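Putative nitrate transport protein (Thermoplasma volcanium, PDB 3MST) is of unknown function but probably takes part in the transport of nitrate or a similar small solute. Local coordinates at residues A[106-111]-A[151-156]. Residues are numbered along the deposited sequence; the frame is centred on the assembly and turned at random.
Sequences RILAYY and KELGLD
Tyr-111 reaches across to Leu-153 and Leu-155, and its side chain meets them one after the other. At the root, CB lies 4.0 Å from Leu-153 CD2. Tyr-111 CG comes next and sits against both methyls of that leucine, 3.9 Å from Leu-153 CD2 and 4.0 Å from Leu-153 CD1. From there the ring divides them: CD1 of Tyr-111 stays by Leu-153 CD2 at 3.9 Å, while ring CD2 touches Leu-153 CD1. Farther out the partner changes, and Tyr-111 CE2 comes within 3.8 Å of Leu-155 CD1. This methyl arrives from the opposite direction and also meets CZ and, at 3.6 Å, the Tyr-111 OH. The OH itself is hydrogen-bonded to Arg-232. CB points at the other segment, and with CG anti to the carbonyl carbon (chi1 -63°) the ring lies across the gap, past one leucine to the other. Helix 146-152 closes in a Schellman motif: the chain turns at Gly-154, which takes the positive phi (72°), and Leu-153 before it and Leu-155 after it both point their CB atoms at helix 100-112. A leucine in place of Tyr-111 would probably leave Leu-155 CD1 without its aromatic partner and Arg-232 without the hydroxyl. Buried Leu-108 brings its CD1 to 4.0 Å from Leu-153 CD1, the two side chains crossing at about a right angle. Leu-155 also touches Leu-229 of helix 220-230, which Ile-107 meets as well.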
ATOM      1  N   ARG A 106      11.419  -4.812   8.645  1.00  9.04           N
ATOM      2  CA  ARG A 106      12.023  -4.310   9.902  1.00 10.40           C
ATOM      3  C   ARG A 106      11.090  -4.420  11.086  1.00 11.20           C
ATOM      4  O   ARG A 106      11.538  -4.737  12.196  1.00 12.34           O
ATOM      5  CB  ARG A 106      12.503  -2.878   9.742  1.00 10.67           C
ATOM      6  CG  ARG A 106      13.731  -2.768   8.821  1.00 12.01           C
ATOM      7  CD  ARG A 106      14.153  -1.344   8.554  1.00 12.54           C
ATOM      8  NE  ARG A 106      14.398  -0.650   9.847  1.00 19.16           N
ATOM      9  CZ  ARG A 106      14.365   0.674  10.082  1.00 24.60           C
ATOM     10  NH1 ARG A 106      14.133   1.575   9.132  1.00 24.83           N
ATOM     11  NH2 ARG A 106      14.548   1.113  11.332  1.00 24.39           N
ATOM     12  N   ILE A 107       9.797  -4.236  10.887  1.00 10.21           N
ATOM     13  CA  ILE A 107       8.830  -4.426  11.973  1.00 11.23           C
ATOM     14  C   ILE A 107       8.767  -5.899  12.358  1.00 10.80           C
ATOM     15  O   ILE A 107       8.879  -6.271  13.525  1.00 10.73           O
ATOM     16  CB  ILE A 107       7.414  -3.911  11.563  1.00 11.69           C
ATOM     17  CG1 ILE A 107       7.493  -2.385  11.453  1.00 14.55           C
ATOM     18  CG2 ILE A 107       6.306  -4.492  12.502  1.00 13.01           C
ATOM     19  CD1 ILE A 107       6.350  -1.776  10.854  1.00 16.83           C
ATOM     20  N   LEU A 108       8.701  -6.769  11.353  1.00  9.68           N
ATOM     21  CA  LEU A 108       8.579  -8.179  11.564  1.00  9.32           C
ATOM     22  C   LEU A 108       9.840  -8.759  12.200  1.00  9.87           C
ATOM     23  O   LEU A 108       9.767  -9.737  13.003  1.00 11.47           O
ATOM     24  CB  LEU A 108       8.297  -8.898  10.253  1.00  9.73           C
ATOM     25  CG  LEU A 108       8.075 -10.407  10.331  1.00 10.22           C
ATOM     26  CD1 LEU A 108       6.976 -10.864  11.303  1.00 13.21           C
ATOM     27  CD2 LEU A 108       7.787 -10.970   8.917  1.00 14.45           C
ATOM     28  N   ALA A 109      10.986  -8.206  11.817  1.00 10.76           N
ATOM     29  CA  ALA A 109      12.277  -8.694  12.304  1.00 10.26           C
ATOM     30  C   ALA A 109      12.382  -8.639  13.822  1.00 11.42           C
ATOM     31  O   ALA A 109      13.099  -9.438  14.427  1.00 11.62           O
ATOM     32  CB  ALA A 109      13.398  -7.932  11.674  1.00 11.74           C
ATOM     33  N   TYR A 110      11.683  -7.695  14.451  1.00 10.50           N
ATOM     34  CA  TYR A 110      11.705  -7.622  15.919  1.00 10.46           C
ATOM     35  C   TYR A 110      11.164  -8.893  16.540  1.00 11.63           C
ATOM     36  O   TYR A 110      11.731  -9.460  17.481  1.00 13.94           O
ATOM     37  CB  TYR A 110      10.877  -6.390  16.391  1.00 12.33           C
ATOM     38  CG  TYR A 110      10.880  -6.264  17.886  1.00 11.75           C
ATOM     39  CD1 TYR A 110      11.971  -5.674  18.532  1.00 12.53           C
ATOM     40  CD2 TYR A 110       9.855  -6.778  18.655  1.00 12.63           C
ATOM     41  CE1 TYR A 110      12.014  -5.599  19.950  1.00 13.19           C
ATOM     42  CE2 TYR A 110       9.872  -6.714  20.067  1.00 12.44           C
ATOM     43  CZ  TYR A 110      10.974  -6.126  20.692  1.00 12.40           C
ATOM     44  OH  TYR A 110      10.974  -6.094  22.092  1.00 14.45           O
ATOM     45  N   TYR A 111      10.045  -9.308  16.005  1.00 10.13           N
ATOM     46  CA  TYR A 111       9.325 -10.476  16.471  1.00 10.43           C
ATOM     47  C   TYR A 111      10.011 -11.794  16.096  1.00 12.82           C
ATOM     48  O   TYR A 111      10.010 -12.797  16.858  1.00 15.48           O
ATOM     49  CB  TYR A 111       7.877 -10.465  15.953  1.00 12.09           C
ATOM     50  CG  TYR A 111       7.141  -9.270  16.514  1.00 11.88           C
ATOM     51  CD1 TYR A 111       6.675  -9.256  17.821  1.00 13.86           C
ATOM     52  CD2 TYR A 111       7.038  -8.110  15.780  1.00 12.36           C
ATOM     53  CE1 TYR A 111       6.099  -8.142  18.371  1.00 14.08           C
ATOM     54  CE2 TYR A 111       6.466  -6.979  16.302  1.00 12.67           C
ATOM     55  CZ  TYR A 111       6.006  -6.972  17.610  1.00 14.33           C
ATOM     56  OH  TYR A 111       5.458  -5.819  18.136  1.00 15.45           O
ATOM     57  N   LYS A 151      -1.895 -10.298  11.893  1.00 16.17           N
ATOM     58  CA  LYS A 151      -3.034 -10.712  12.745  1.00 15.94           C
ATOM     59  C   LYS A 151      -2.574 -11.612  13.876  1.00 17.08           C
ATOM     60  O   LYS A 151      -2.998 -11.417  15.048  1.00 17.77           O
ATOM     61  CB  LYS A 151      -4.107 -11.390  11.930  1.00 16.68           C
ATOM     62  CG  LYS A 151      -4.860 -10.481  11.016  1.00 20.06           C
ATOM     63  CD  LYS A 151      -5.946 -11.270  10.242  1.00 20.67           C
ATOM     64  CE  LYS A 151      -6.767 -10.413   9.307  1.00 20.87           C
ATOM     65  NZ  LYS A 151      -7.884 -11.165   8.695  1.00 22.80           N
ATOM     66  N   GLU A 152      -1.730 -12.599  13.562  1.00 17.06           N
ATOM     67  CA  GLU A 152      -1.130 -13.466  14.580  1.00 18.67           C
ATOM     68  C   GLU A 152      -0.453 -12.645  15.697  1.00 19.00           C
ATOM     69  O   GLU A 152      -0.512 -13.009  16.872  1.00 22.53           O
ATOM     70  CB  GLU A 152      -0.131 -14.491  14.018  1.00 18.95           C
ATOM     71  CG  GLU A 152      -0.726 -15.515  13.032  1.00 21.38           C
ATOM     72  CD  GLU A 152       0.367 -16.306  12.256  1.00 24.62           C
ATOM     73  OE1 GLU A 152       1.557 -15.998  12.410  1.00 25.64           O
ATOM     74  OE2 GLU A 152       0.029 -17.226  11.470  1.00 27.88           O
ATOM     75  N   LEU A 153       0.202 -11.555  15.326  1.00 18.18           N
ATOM     76  CA  LEU A 153       0.932 -10.704  16.251  1.00 19.08           C
ATOM     77  C   LEU A 153       0.073  -9.607  16.919  1.00 20.59           C
ATOM     78  O   LEU A 153       0.599  -8.872  17.761  1.00 23.06           O
ATOM     79  CB  LEU A 153       2.113 -10.064  15.523  1.00 19.12           C
ATOM     80  CG  LEU A 153       3.231 -11.015  15.046  1.00 18.76           C
ATOM     81  CD1 LEU A 153       4.129 -10.293  14.062  1.00 20.67           C
ATOM     82  CD2 LEU A 153       4.044 -11.626  16.198  1.00 19.90           C
ATOM     83  N   GLY A 154      -1.204  -9.497  16.536  1.00 20.77           N
ATOM     84  CA  GLY A 154      -2.100  -8.427  17.027  1.00 21.80           C
ATOM     85  C   GLY A 154      -1.799  -7.029  16.474  1.00 22.88           C
ATOM     86  O   GLY A 154      -2.030  -5.992  17.170  1.00 22.39           O
ATOM     87  N   LEU A 155      -1.327  -6.976  15.228  1.00 17.24           N
ATOM     88  CA  LEU A 155      -0.849  -5.743  14.607  1.00 16.92           C
ATOM     89  C   LEU A 155      -1.481  -5.523  13.234  1.00 18.49           C
ATOM     90  O   LEU A 155      -0.845  -4.903  12.338  1.00 19.04           O
ATOM     91  CB  LEU A 155       0.666  -5.728  14.492  1.00 17.39           C
ATOM     92  CG  LEU A 155       1.410  -5.667  15.827  1.00 16.78           C
ATOM     93  CD1 LEU A 155       2.916  -5.843  15.595  1.00 21.28           C
ATOM     94  CD2 LEU A 155       1.024  -4.401  16.596  1.00 19.84           C
ATOM     95  N   ASP A 156      -2.726  -5.994  13.126  1.00 18.97           N
ATOM     96  CA  ASP A 156      -3.574  -5.833  11.937  1.00 21.70           C
ATOM     97  C   ASP A 156      -4.095  -4.415  11.827  1.00 20.65           C
ATOM     98  O   ASP A 156      -5.121  -4.095  12.432  1.00 20.84           O
ATOM     99  CB  ASP A 156      -4.755  -6.812  11.945  1.00 25.79           C
ATOM    100  CG  ASP A 156      -5.638  -6.669  10.716  1.00 31.90           C
ATOM    101  OD1 ASP A 156      -5.161  -6.051   9.696  1.00 30.18           O
ATOM    102  OD2 ASP A 156      -6.774  -7.208  10.792  1.00 35.19           O
TER